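Putative dioxygenase (1H-3-hydroxy-4-oxoquinaldine 2,4-dioxygenase) (Mycobacteroides abscessus subsp. abscessus, PDB 6RA3) cleaves the ring of the Pseudomonas quinolone signal PQS with dioxygen, releasing N-octanoylanthranilate and carbon monoxide during breakdown of this quorum-sensing molecule. Local coordinates at residues F14-H19 and A48-R53; P23-L28 and E259-L264; Q162-H167 and P248-P253; V91-A96 and M118-I123. All coordinates share one frame; numbering follows the deposited sequence.

Interaction 1 (F14-H19 and A48-R53)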
loop_
_atom_site.group_PDB
_atom_site.type_symbol
_atom_site.label_atom_id
_atom_site.label_comp_id
_atom_site.label_asym_id
_atom_site.label_seq_id
_atom_site.Cartn_x
_atom_site.Cartn_y
_atom_site.Cartn_z
ATOM N N PHE A 14 7.283 -8.487 0.510
ATOM C CA PHE A 14 8.601 -8.065 0.980
ATOM C C PHE A 14 8.803 -6.583 0.669
ATOM O O PHE A 14 8.005 -5.952 -0.038
ATOM C CB PHE A 14 9.676 -8.926 0.333
ATOM C CG PHE A 14 9.875 -8.667 -1.133
ATOM C CD1 PHE A 14 9.065 -9.277 -2.070
ATOM C CD2 PHE A 14 10.880 -7.801 -1.575
ATOM C CE1 PHE A 14 9.220 -9.025 -3.425
ATOM C CE2 PHE A 14 11.046 -7.548 -2.927
ATOM C CZ PHE A 14 10.230 -8.185 -3.857
ATOM N N ASP A 15 9.860 -6.021 1.245
ATOM C CA ASP A 15 10.448 -4.801 0.704
ATOM C C ASP A 15 11.966 -4.881 0.817
ATOM O O ASP A 15 12.529 -5.690 1.561
ATOM C CB ASP A 15 9.858 -3.542 1.351
ATOM C CG ASP A 15 10.307 -3.307 2.780
ATOM O OD1 ASP A 15 9.956 -2.222 3.298
ATOM O OD2 ASP A 15 11.003 -4.164 3.377
ATOM N N ASP A 16 12.615 -4.054 0.010
ATOM C CA ASP A 16 14.043 -4.135 -0.274
ATOM C C ASP A 16 14.567 -2.705 -0.256
ATOM O O ASP A 16 14.166 -1.904 -1.098
ATOM C CB ASP A 16 14.243 -4.810 -1.629
ATOM C CG ASP A 16 15.651 -4.706 -2.148
ATOM O OD1 ASP A 16 16.544 -4.393 -1.328
ATOM O OD2 ASP A 16 15.850 -4.942 -3.380
ATOM N N GLN A 17 15.432 -2.378 0.711
ATOM C CA GLN A 17 15.896 -1.015 0.962
ATOM C C GLN A 17 17.396 -1.037 1.249
ATOM O O GLN A 17 17.872 -1.918 1.972
ATOM C CB GLN A 17 15.151 -0.378 2.150
ATOM C CG GLN A 17 13.644 -0.265 1.966
ATOM C CD GLN A 17 12.997 0.676 2.943
ATOM O OE1 GLN A 17 13.457 1.803 3.159
ATOM N NE2 GLN A 17 11.915 0.232 3.539
ATOM N N GLY A 18 18.133 -0.085 0.681
ATOM C CA GLY A 18 19.562 0.120 0.912
ATOM C C GLY A 18 20.434 -0.485 -0.176
ATOM O O GLY A 18 20.047 -1.435 -0.868
ATOM N N HIS A 19 21.653 0.088 -0.356
ATOM C CA HIS A 19 22.583 -0.460 -1.335
ATOM C C HIS A 19 24.021 -0.597 -0.835
ATOM O O HIS A 19 24.915 -0.872 -1.643
ATOM C CB HIS A 19 22.557 0.387 -2.619
ATOM C CG HIS A 19 21.396 0.080 -3.517
ATOM N ND1 HIS A 19 20.205 0.774 -3.470
ATOM C CD2 HIS A 19 21.245 -0.855 -4.485
ATOM C CE1 HIS A 19 19.375 0.288 -4.377
ATOM N NE2 HIS A 19 19.981 -0.706 -5.002
ATOM N N ALA A 48 22.796 0.645 7.378
ATOM C CA ALA A 48 23.991 -0.176 7.499
ATOM C C ALA A 48 24.196 -1.095 6.303
ATOM O O ALA A 48 25.326 -1.258 5.833
ATOM C CB ALA A 48 23.919 -0.990 8.800
ATOM N N GLN A 49 23.129 -1.690 5.780
ATOM C CA GLN A 49 23.238 -2.687 4.728
ATOM C C GLN A 49 21.949 -2.700 3.935
ATOM O O GLN A 49 20.915 -2.264 4.420
ATOM C CB GLN A 49 23.452 -4.109 5.274
ATOM C CG GLN A 49 24.557 -4.298 6.302
ATOM C CD GLN A 49 25.963 -4.197 5.709
ATOM O OE1 GLN A 49 26.198 -4.528 4.532
ATOM N NE2 GLN A 49 26.906 -3.740 6.534
ATOM N N ARG A 50 22.012 -3.254 2.732
ATOM C CA ARG A 50 20.783 -3.628 2.057
ATOM C C ARG A 50 19.989 -4.485 3.015
ATOM O O ARG A 50 20.513 -5.461 3.559
ATOM C CB ARG A 50 21.061 -4.400 0.772
ATOM C CG ARG A 50 19.804 -4.813 -0.045
ATOM C CD ARG A 50 20.171 -5.700 -1.231
ATOM N NE ARG A 50 19.028 -5.996 -2.070
ATOM C CZ ARG A 50 19.071 -6.748 -3.159
ATOM N NH1 ARG A 50 20.193 -7.305 -3.543
ATOM N NH2 ARG A 50 17.970 -6.937 -3.871
ATOM N N THR A 51 18.750 -4.073 3.264
ATOM C CA THR A 51 17.828 -4.772 4.147
ATOM C C THR A 51 16.602 -5.217 3.355
ATOM O O THR A 51 15.964 -4.400 2.680
ATOM C CB THR A 51 17.445 -3.855 5.291
ATOM O OG1 THR A 51 18.623 -3.576 6.056
ATOM C CG2 THR A 51 16.360 -4.491 6.184
ATOM N N VAL A 52 16.301 -6.515 3.415
ATOM C CA VAL A 52 15.140 -7.130 2.768
ATOM C C VAL A 52 14.249 -7.639 3.893
ATOM O O VAL A 52 14.647 -8.543 4.642
ATOM C CB VAL A 52 15.540 -8.277 1.821
ATOM C CG1 VAL A 52 14.297 -9.042 1.314
ATOM C CG2 VAL A 52 16.363 -7.793 0.668
ATOM N N ARG A 53 13.073 -7.042 4.048
ATOM C CA ARG A 53 12.106 -7.508 5.036
ATOM C C ARG A 53 11.147 -8.479 4.356
ATOM O O ARG A 53 10.609 -8.176 3.289
ATOM C CB ARG A 53 11.343 -6.350 5.667
ATOM C CG ARG A 53 12.198 -5.339 6.380
ATOM C CD ARG A 53 11.349 -4.391 7.184
ATOM N NE ARG A 53 10.595 -3.525 6.281
ATOM C CZ ARG A 53 9.605 -2.723 6.647
ATOM N NH1 ARG A 53 9.212 -2.657 7.913
ATOM N NH2 ARG A 53 9.013 -1.972 5.732
HETATM O O HOH W 1 13.285 -2.934 3.755
#
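Asp15 and Arg53 form a hydrogen-bonded antiparallel pair, and their side chains add a buried salt bridge to the backbone bonds. Arg53 turns the NE side of its guanidinium to the carboxylate. Its NH2 lies 2.6 Å from Asp15 OD1 in an almost straight bond (172°), while Arg53 NE meets Asp15 OD2 on the syn side at 3.0 Å. Asp15 CG sits between the backbone N and the carbonyl carbon (chi1 72°), which brings the carboxylate nearer the partner strand. Gln17 NE2 reaches Asp15 OD1 (3.1 Å) from the carboxylate face opposite to Arg53 NH2, so two donors hold this oxygen. Asp39 takes Arg53 NH1, and Arg46 binds Gln17 OE1. Strands 10-17 and 51-54 are the antiparallel junction through which the N-terminal strands join the otherwise parallel sheet of the alpha/beta hydrolase fold. On the other face, beside the non-hydrogen-bonded pair Asp16 and Val52, the extended Arg50 also grips Asp16 side-on: Arg50 NE to Asp16 OD1 and Arg50 NH2 to Asp16 OD2 are each 3.0 Å, both donors lying above the carboxylate plane. Gly174 of the second subunit also donates to Asp16 OD2. Toward the partly exposed end the pairing runs out. Gln49 starts away from strand 10-17, and His19 stands clear of segment 48-53, touching instead the second subunit and a bound molecule of N-octanoylanthranilate.

Interaction 2 (P23-L28 and E259-L264)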
loop_
_atom_site.group_PDB
_atom_site.type_symbol
_atom_site.label_atom_id
_atom_site.label_comp_id
_atom_site.label_asym_id
_atom_site.label_seq_id
_atom_site.Cartn_x
_atom_site.Cartn_y
_atom_site.Cartn_z
ATOM N N PRO A 23 27.029 -8.311 3.443
ATOM C CA PRO A 23 25.842 -9.147 3.651
ATOM C C PRO A 23 24.583 -8.322 3.830
ATOM O O PRO A 23 24.597 -7.243 4.430
ATOM C CB PRO A 23 26.166 -9.932 4.930
ATOM C CG PRO A 23 27.643 -9.889 5.042
ATOM C CD PRO A 23 28.035 -8.536 4.495
ATOM N N VAL A 24 23.488 -8.888 3.334
ATOM C CA VAL A 24 22.166 -8.284 3.394
ATOM C C VAL A 24 21.500 -8.687 4.707
ATOM O O VAL A 24 21.529 -9.863 5.094
ATOM C CB VAL A 24 21.342 -8.739 2.175
ATOM C CG1 VAL A 24 19.889 -8.201 2.197
ATOM C CG2 VAL A 24 22.069 -8.359 0.896
ATOM N N PHE A 25 20.902 -7.725 5.403
ATOM C CA PHE A 25 19.992 -8.076 6.490
ATOM C C PHE A 25 18.654 -8.583 5.936
ATOM O O PHE A 25 18.023 -7.922 5.107
ATOM C CB PHE A 25 19.757 -6.884 7.393
ATOM C CG PHE A 25 20.937 -6.522 8.243
ATOM C CD1 PHE A 25 21.608 -7.493 8.974
ATOM C CD2 PHE A 25 21.379 -5.209 8.313
ATOM C CE1 PHE A 25 22.687 -7.162 9.771
ATOM C CE2 PHE A 25 22.461 -4.871 9.106
ATOM C CZ PHE A 25 23.117 -5.849 9.834
ATOM N N VAL A 26 18.208 -9.756 6.402
ATOM C CA VAL A 26 16.910 -10.315 6.017
ATOM C C VAL A 26 16.092 -10.480 7.287
ATOM O O VAL A 26 16.447 -11.271 8.175
ATOM C CB VAL A 26 17.033 -11.638 5.249
ATOM C CG1 VAL A 26 15.643 -12.181 4.909
ATOM C CG2 VAL A 26 17.833 -11.461 3.988
ATOM N N THR A 27 15.040 -9.679 7.409
ATOM C CA THR A 27 14.182 -9.722 8.565
ATOM C C THR A 27 13.090 -10.758 8.337
ATOM O O THR A 27 12.557 -10.906 7.229
ATOM C CB THR A 27 13.563 -8.364 8.887
ATOM O OG1 THR A 27 12.464 -8.076 8.010
ATOM C CG2 THR A 27 14.609 -7.266 8.805
ATOM N N LEU A 28 12.810 -11.507 9.394
ATOM C CA LEU A 28 11.852 -12.606 9.380
ATOM C C LEU A 28 11.053 -12.453 10.651
ATOM O O LEU A 28 11.636 -12.384 11.739
ATOM C CB LEU A 28 12.545 -13.964 9.328
ATOM C CG LEU A 28 13.430 -14.211 8.113
ATOM C CD1 LEU A 28 14.305 -15.427 8.343
ATOM C CD2 LEU A 28 12.621 -14.367 6.835
ATOM N N GLU A 259 22.982 -4.648 17.774
ATOM C CA GLU A 259 23.459 -6.019 17.959
ATOM C C GLU A 259 23.661 -6.721 16.626
ATOM O O GLU A 259 24.643 -7.455 16.447
ATOM C CB GLU A 259 22.478 -6.827 18.814
ATOM C CG GLU A 259 22.456 -6.488 20.265
ATOM C CD GLU A 259 23.729 -6.929 21.009
ATOM O OE1 GLU A 259 24.436 -7.860 20.556
ATOM O OE2 GLU A 259 24.010 -6.320 22.057
ATOM N N ALA A 260 22.714 -6.546 15.690
ATOM C CA ALA A 260 22.836 -7.157 14.370
ATOM C C ALA A 260 24.042 -6.613 13.618
ATOM O O ALA A 260 24.745 -7.353 12.925
ATOM C CB ALA A 260 21.558 -6.913 13.557
ATOM N N ILE A 261 24.259 -5.308 13.680
ATOM C CA ILE A 261 25.396 -4.731 12.969
ATOM C C ILE A 261 26.699 -5.288 13.549
ATOM O O ILE A 261 27.576 -5.776 12.817
ATOM C CB ILE A 261 25.313 -3.190 13.017
ATOM C CG1 ILE A 261 24.162 -2.717 12.107
ATOM C CG2 ILE A 261 26.612 -2.553 12.584
ATOM C CD1 ILE A 261 23.450 -1.479 12.591
ATOM N N ASP A 262 26.795 -5.316 14.883
ATOM C CA ASP A 262 27.952 -5.928 15.546
ATOM C C ASP A 262 28.143 -7.391 15.126
ATOM O O ASP A 262 29.254 -7.815 14.781
ATOM C CB ASP A 262 27.781 -5.828 17.055
ATOM C CG ASP A 262 28.892 -6.537 17.803
ATOM O OD1 ASP A 262 29.973 -5.930 17.958
ATOM O OD2 ASP A 262 28.693 -7.708 18.212
ATOM N N LEU A 263 27.071 -8.187 15.175
ATOM C CA LEU A 263 27.148 -9.582 14.746
ATOM C C LEU A 263 27.697 -9.702 13.333
ATOM O O LEU A 263 28.563 -10.545 13.049
ATOM C CB LEU A 263 25.750 -10.218 14.833
ATOM C CG LEU A 263 25.584 -11.644 14.280
ATOM C CD1 LEU A 263 26.465 -12.612 15.047
ATOM C CD2 LEU A 263 24.114 -12.094 14.360
ATOM N N LEU A 264 27.176 -8.872 12.420
ATOM C CA LEU A 264 27.628 -8.900 11.034
ATOM C C LEU A 264 29.107 -8.550 10.955
ATOM O O LEU A 264 29.892 -9.240 10.290
ATOM C CB LEU A 264 26.790 -7.924 10.204
ATOM C CG LEU A 264 27.047 -7.867 8.697
ATOM C CD1 LEU A 264 25.749 -7.571 7.932
ATOM C CD2 LEU A 264 28.076 -6.805 8.372
#
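Strand 24-28, with Pro23 just before it, packs against helix 259-264 with the two axes 10.7 Å apart and 135° between their directions, a spacing that side chains must bridge. Phe25 does most of this. Its CG is anti to the carbonyl carbon (chi1 -72°), and the ring stands up from the strand toward the helix, so that its outer atoms CE1 and CZ enter the space between Ala260, Ile261 and Leu264. Leu264 CD1 approaches obliquely to 3.6 Å from Phe25 CE1. Ile261 CG1 also comes obliquely, within 4.0 Å of Phe25 CZ, the two side chains crossing at about a right angle. The methyl of Ala260, its CB, lies 4.0 Å from Phe25 CE1. Leu264 CD1 has a second neighbour, Pro23 CB at 3.8 Å, and thus lies between the proline and the aromatic ring. Ala260 O faces the ring edge, near its plane, 3.8 Å from Phe25 CE1. That oxygen already accepts the helix bond from Leu264 N, so its polar need is met within the helix. Salt bridges from Glu259 and Asp262 to Arg211 lie away from strand 24-28. Between these two segments the fit therefore rests on apolar contacts, with no polar bond fixing the direction in which strand and C-terminal helix meet.

Interaction 3 (Q162-H167 and P248-P253)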
loop_
_atom_site.group_PDB
_atom_site.type_symbol
_atom_site.label_atom_id
_atom_site.label_comp_id
_atom_site.label_asym_id
_atom_site.label_seq_id
_atom_site.Cartn_x
_atom_site.Cartn_y
_atom_site.Cartn_z
ATOM N N GLN A 162 4.711 2.212 23.691
ATOM C CA GLN A 162 3.666 2.473 22.699
ATOM C C GLN A 162 3.901 1.701 21.403
ATOM O O GLN A 162 2.938 1.246 20.778
ATOM C CB GLN A 162 3.575 3.981 22.430
ATOM C CG GLN A 162 2.246 4.468 21.845
ATOM C CD GLN A 162 1.061 4.213 22.771
ATOM O OE1 GLN A 162 1.219 3.659 23.864
ATOM N NE2 GLN A 162 -0.131 4.619 22.336
ATOM N N ALA A 163 5.162 1.518 20.995
ATOM C CA ALA A 163 5.452 0.715 19.806
ATOM C C ALA A 163 4.941 -0.716 19.964
ATOM O O ALA A 163 4.288 -1.254 19.062
ATOM C CB ALA A 163 6.960 0.715 19.511
ATOM N N VAL A 164 5.256 -1.358 21.092
ATOM C CA VAL A 164 4.841 -2.745 21.304
ATOM C C VAL A 164 3.321 -2.827 21.441
ATOM O O VAL A 164 2.670 -3.663 20.806
ATOM C CB VAL A 164 5.560 -3.352 22.525
ATOM C CG1 VAL A 164 5.056 -4.772 22.816
ATOM C CG2 VAL A 164 7.042 -3.414 22.282
ATOM N N LEU A 165 2.733 -1.945 22.250
ATOM C CA LEU A 165 1.283 -1.921 22.389
ATOM C C LEU A 165 0.601 -1.717 21.044
ATOM O O LEU A 165 -0.304 -2.477 20.683
ATOM C CB LEU A 165 0.861 -0.823 23.358
ATOM C CG LEU A 165 1.155 -1.091 24.829
ATOM C CD1 LEU A 165 0.667 0.081 25.628
ATOM C CD2 LEU A 165 0.515 -2.400 25.307
ATOM N N ASP A 166 1.004 -0.679 20.298
ATOM C CA ASP A 166 0.363 -0.393 19.019
ATOM C C ASP A 166 0.495 -1.574 18.063
ATOM O O ASP A 166 -0.458 -1.916 17.352
ATOM C CB ASP A 166 0.954 0.876 18.401
ATOM C CG ASP A 166 0.345 2.149 18.977
ATOM O OD1 ASP A 166 -0.600 2.065 19.784
ATOM O OD2 ASP A 166 0.811 3.243 18.621
ATOM N N HIS A 167 1.656 -2.232 18.051
ATOM C CA HIS A 167 1.880 -3.339 17.125
ATOM C C HIS A 167 0.967 -4.520 17.434
ATOM O O HIS A 167 0.443 -5.171 16.517
ATOM C CB HIS A 167 3.326 -3.767 17.202
ATOM C CG HIS A 167 3.648 -4.972 16.383
ATOM N ND1 HIS A 167 3.929 -4.901 15.035
ATOM C CD2 HIS A 167 3.771 -6.273 16.726
ATOM C CE1 HIS A 167 4.177 -6.116 14.580
ATOM N NE2 HIS A 167 4.099 -6.962 15.590
ATOM N N PRO A 248 11.687 -7.574 21.607
ATOM C CA PRO A 248 12.862 -6.697 21.735
ATOM C C PRO A 248 13.116 -5.855 20.488
ATOM O O PRO A 248 13.500 -4.683 20.604
ATOM C CB PRO A 248 14.002 -7.683 22.019
ATOM C CG PRO A 248 13.541 -9.001 21.496
ATOM C CD PRO A 248 12.041 -9.003 21.600
ATOM N N GLY A 249 12.900 -6.420 19.296
ATOM C CA GLY A 249 13.061 -5.659 18.059
ATOM C C GLY A 249 12.145 -4.451 17.943
ATOM O O GLY A 249 12.478 -3.482 17.253
ATOM N N ILE A 250 10.996 -4.477 18.612
ATOM C CA ILE A 250 10.060 -3.360 18.593
ATOM C C ILE A 250 10.225 -2.489 19.823
ATOM O O ILE A 250 10.064 -1.270 19.753
ATOM C CB ILE A 250 8.596 -3.857 18.490
ATOM C CG1 ILE A 250 8.416 -4.821 17.318
ATOM C CG2 ILE A 250 7.640 -2.645 18.403
ATOM C CD1 ILE A 250 7.030 -5.443 17.248
ATOM N N GLU A 251 10.457 -3.125 20.975
ATOM C CA GLU A 251 10.608 -2.373 22.213
ATOM C C GLU A 251 11.936 -1.630 22.231
ATOM O O GLU A 251 12.009 -0.505 22.731
ATOM C CB GLU A 251 10.510 -3.306 23.416
ATOM C CG GLU A 251 10.400 -2.553 24.722
ATOM C CD GLU A 251 10.604 -3.423 25.943
ATOM O OE1 GLU A 251 10.896 -4.627 25.797
ATOM O OE2 GLU A 251 10.476 -2.880 27.055
ATOM N N LEU A 252 12.986 -2.247 21.683
ATOM C CA LEU A 252 14.349 -1.701 21.714
ATOM C C LEU A 252 14.995 -1.753 20.330
ATOM O O LEU A 252 16.024 -2.413 20.127
ATOM C CB LEU A 252 15.180 -2.478 22.733
ATOM C CG LEU A 252 14.641 -2.314 24.149
ATOM C CD1 LEU A 252 15.282 -3.353 25.043
ATOM C CD2 LEU A 252 14.930 -0.887 24.614
ATOM N N PRO A 253 14.419 -1.044 19.350
ATOM C CA PRO A 253 14.902 -1.195 17.966
ATOM C C PRO A 253 16.360 -0.800 17.768
ATOM O O PRO A 253 17.099 -1.529 17.091
ATOM C CB PRO A 253 13.946 -0.286 17.170
ATOM C CG PRO A 253 13.504 0.718 18.115
ATOM C CD PRO A 253 13.383 -0.004 19.455
#
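Ile250 reaches across to Ala163, Val164 and His167 with two separate branches, and its conformation decides which branch meets which residue. With CG1 anti to the carbonyl carbon (chi1 -52°) and the chain extended beyond it, CD1 is carried out over one face of the His167 imidazole. This methyl stands 3.5 Å from the ring centroid and only 15° off the ring normal, a CH-pi contact in which Ile250 CD1 comes nearest to His167 CD2, at 3.4 Å. The other branch, CG2, takes the position anti to the backbone N and lies against the first turn of helix 162-170, with Ile250 CG2 3.6 Å from Ala163 CB. His167 has its CG anti to the backbone N (chi1 175°), which lays the imidazole beneath the isoleucine tip; its NE2 is engaged by His33, and this bond helps fix the ring's rotation. Val164 lays CG2 against Ile250 and Glu251, 3.7 Å from Glu251 CB and 4.0 Å from Ile250 CG2. Glu251 offers only the root of its side chain here. Beyond CG it extends away, and its carboxylate binds the backbone N of Glu244 and the hydroxyl of Thr245. The side chain of Val164 lies about 7 Å from that of His246, the active-site proton donor/acceptor. Helix 162-170 belongs to the helical insertion between strands 116-120 and 209-214, the usual place of the cap in alpha/beta hydrolases, and here it meets the short helix that follows the active-site histidine.

Interaction 4 (V91-A96 and M118-I123)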
loop_
_atom_site.group_PDB
_atom_site.type_symbol
_atom_site.label_atom_id
_atom_site.label_comp_id
_atom_site.label_asym_id
_atom_site.label_seq_id
_atom_site.Cartn_x
_atom_site.Cartn_y
_atom_site.Cartn_z
ATOM N N VAL A 91 22.311 -12.175 6.348
ATOM C CA VAL A 91 22.235 -12.400 7.779
ATOM C C VAL A 91 20.769 -12.342 8.180
ATOM O O VAL A 91 20.209 -11.261 8.362
ATOM C CB VAL A 91 23.060 -11.354 8.550
ATOM C CG1 VAL A 91 22.733 -11.397 10.019
ATOM C CG2 VAL A 91 24.537 -11.580 8.310
ATOM N N PRO A 92 20.115 -13.497 8.357
ATOM C CA PRO A 92 18.751 -13.493 8.896
ATOM C C PRO A 92 18.668 -12.867 10.278
ATOM O O PRO A 92 19.513 -13.102 11.139
ATOM C CB PRO A 92 18.387 -14.976 8.944
ATOM C CG PRO A 92 19.247 -15.628 7.942
ATOM C CD PRO A 92 20.512 -14.832 7.856
ATOM N N ILE A 93 17.642 -12.044 10.468
ATOM C CA ILE A 93 17.191 -11.564 11.764
ATOM C C ILE A 93 15.766 -12.093 11.933
ATOM O O ILE A 93 14.896 -11.778 11.113
ATOM C CB ILE A 93 17.215 -10.030 11.863
ATOM C CG1 ILE A 93 18.592 -9.460 11.465
ATOM C CG2 ILE A 93 16.788 -9.560 13.279
ATOM C CD1 ILE A 93 18.699 -7.913 11.661
ATOM N N ALA A 94 15.517 -12.884 12.992
ATOM C CA ALA A 94 14.272 -13.658 13.104
ATOM C C ALA A 94 13.637 -13.531 14.482
ATOM O O ALA A 94 14.297 -13.756 15.507
ATOM C CB ALA A 94 14.535 -15.127 12.784
ATOM N N HIS A 95 12.338 -13.221 14.509
ATOM C CA HIS A 95 11.629 -13.018 15.760
ATOM C C HIS A 95 10.991 -14.310 16.251
ATOM O O HIS A 95 10.310 -15.011 15.488
ATOM C CB HIS A 95 10.547 -11.964 15.636
ATOM C CG HIS A 95 9.764 -11.792 16.892
ATOM N ND1 HIS A 95 8.520 -12.357 17.076
ATOM C CD2 HIS A 95 10.064 -11.152 18.047
ATOM C CE1 HIS A 95 8.074 -12.040 18.275
ATOM N NE2 HIS A 95 8.992 -11.310 18.884
ATOM N N ALA A 96 11.180 -14.580 17.545
ATOM C CA ALA A 96 10.684 -15.782 18.204
ATOM C C ALA A 96 10.697 -16.966 17.250
ATOM O O ALA A 96 11.740 -17.328 16.699
ATOM C CB ALA A 96 9.283 -15.539 18.765
ATOM N N MET A 118 20.759 -13.809 13.679
ATOM C CA MET A 118 20.274 -13.274 14.945
ATOM C C MET A 118 18.852 -13.760 15.203
ATOM O O MET A 118 17.998 -13.714 14.306
ATOM C CB MET A 118 20.301 -11.745 14.953
ATOM C CG MET A 118 19.718 -11.128 16.197
ATOM S SD MET A 118 20.248 -9.425 16.559
ATOM C CE MET A 118 21.925 -9.798 16.962
ATOM N N ILE A 119 18.595 -14.199 16.438
ATOM C CA ILE A 119 17.279 -14.662 16.866
ATOM C C ILE A 119 16.850 -13.836 18.064
ATOM O O ILE A 119 17.660 -13.540 18.949
ATOM C CB ILE A 119 17.282 -16.170 17.183
ATOM C CG1 ILE A 119 17.698 -16.960 15.929
ATOM C CG2 ILE A 119 15.914 -16.619 17.683
ATOM C CD1 ILE A 119 17.845 -18.462 16.124
ATOM N N LEU A 120 15.588 -13.417 18.055
ATOM C CA LEU A 120 14.989 -12.570 19.080
ATOM C C LEU A 120 13.968 -13.398 19.861
ATOM O O LEU A 120 12.964 -13.847 19.291
ATOM C CB LEU A 120 14.314 -11.349 18.454
ATOM C CG LEU A 120 15.109 -10.115 18.008
ATOM C CD1 LEU A 120 16.474 -10.452 17.461
ATOM C CD2 LEU A 120 14.282 -9.371 16.977
ATOM N N ASP A 121 14.249 -13.616 21.155
ATOM C CA ASP A 121 13.271 -14.074 22.159
ATOM C C ASP A 121 12.630 -15.416 21.801
ATOM O O ASP A 121 11.409 -15.561 21.826
ATOM C CB ASP A 121 12.203 -13.004 22.378
ATOM C CG ASP A 121 11.847 -12.817 23.849
ATOM O OD1 ASP A 121 11.093 -13.645 24.411
ATOM O OD2 ASP A 121 12.329 -11.831 24.449
ATOM N N LEU A 122 13.465 -16.408 21.483
ATOM C CA LEU A 122 13.035 -17.770 21.167
ATOM C C LEU A 122 13.362 -18.698 22.338
ATOM O O LEU A 122 14.511 -18.751 22.787
ATOM C CB LEU A 122 13.716 -18.262 19.884
ATOM C CG LEU A 122 13.543 -19.728 19.483
ATOM C CD1 LEU A 122 12.058 -20.104 19.303
ATOM C CD2 LEU A 122 14.331 -20.028 18.229
ATOM N N ILE A 123 12.350 -19.424 22.832
ATOM C CA ILE A 123 12.516 -20.306 23.994
ATOM C C ILE A 123 13.581 -21.352 23.682
ATOM O O ILE A 123 13.424 -22.177 22.773
ATOM C CB ILE A 123 11.162 -20.941 24.371
ATOM C CG1 ILE A 123 10.198 -19.887 24.925
ATOM C CG2 ILE A 123 11.306 -22.063 25.385
ATOM C CD1 ILE A 123 10.675 -19.194 26.186
#
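Leu120 O receives the backbone N of Ala96 at 2.6 Å, the shortest polar bond of this parallel pairing and the last one along it. Upstream, Ala94 bonds through both its N-H and its carbonyl: Ala94 N lies 2.9 Å from Met118 O, and Ala94 O accepts from Leu120 N, while Pro92 O takes Met118 N. Ile93, Met118, His95 and Leu120 point to one face, where packing is loose between the two strands; Ile93 CG2 is 4.3 Å from Leu120 CD1. Past the last bond the chains turn sharply. Ala96, with a positive phi of 34°, occupies the place where hydrolases of this fold carry the nucleophile at the tight elbow, and the next residue is the substrate-binding His97. The CD1 methyl of Leu122 rests 3.8 Å from Ala96 O. Asp121, just after strand 116-120, binds His246 ND1 through OD1, which helps position the active-site histidine; Ser215 N, bonded to OD2, helps hold the carboxylate. His95 gives NE2 to the carbonyl of His246. The two strands belong to a beta-alpha-beta unit at the centre of the sheet: helix 99-109 covers the face with Ala94 and Ile119, helix 253-266 packs on Ile93, Met118 and Leu120, and strands 24-28 and 209-214 flank the pair.

Overall arrangement
Interactions 1, 2 and 4 share the one mixed sheet, in which strands 10-17, 51-54, 24-28, 90-95 and 116-120 lie side by side in that order. Strand 24-28 ties them together: its backbone bonds to strand 51-54 on one flank and to strand 90-95 on the other, so the centre of interaction 2 is about 11 Å from those of interactions 1 and 4. Along the chain, interactions 1, 4 and 3 come in series, while interaction 2 spans the last two by bringing the C-terminal helix back to an early strand. Interaction 3 joins the helical insertion to the region after His246, its Pro248 touching Leu120 of interaction 4, consistent with an active site between sheet and cap.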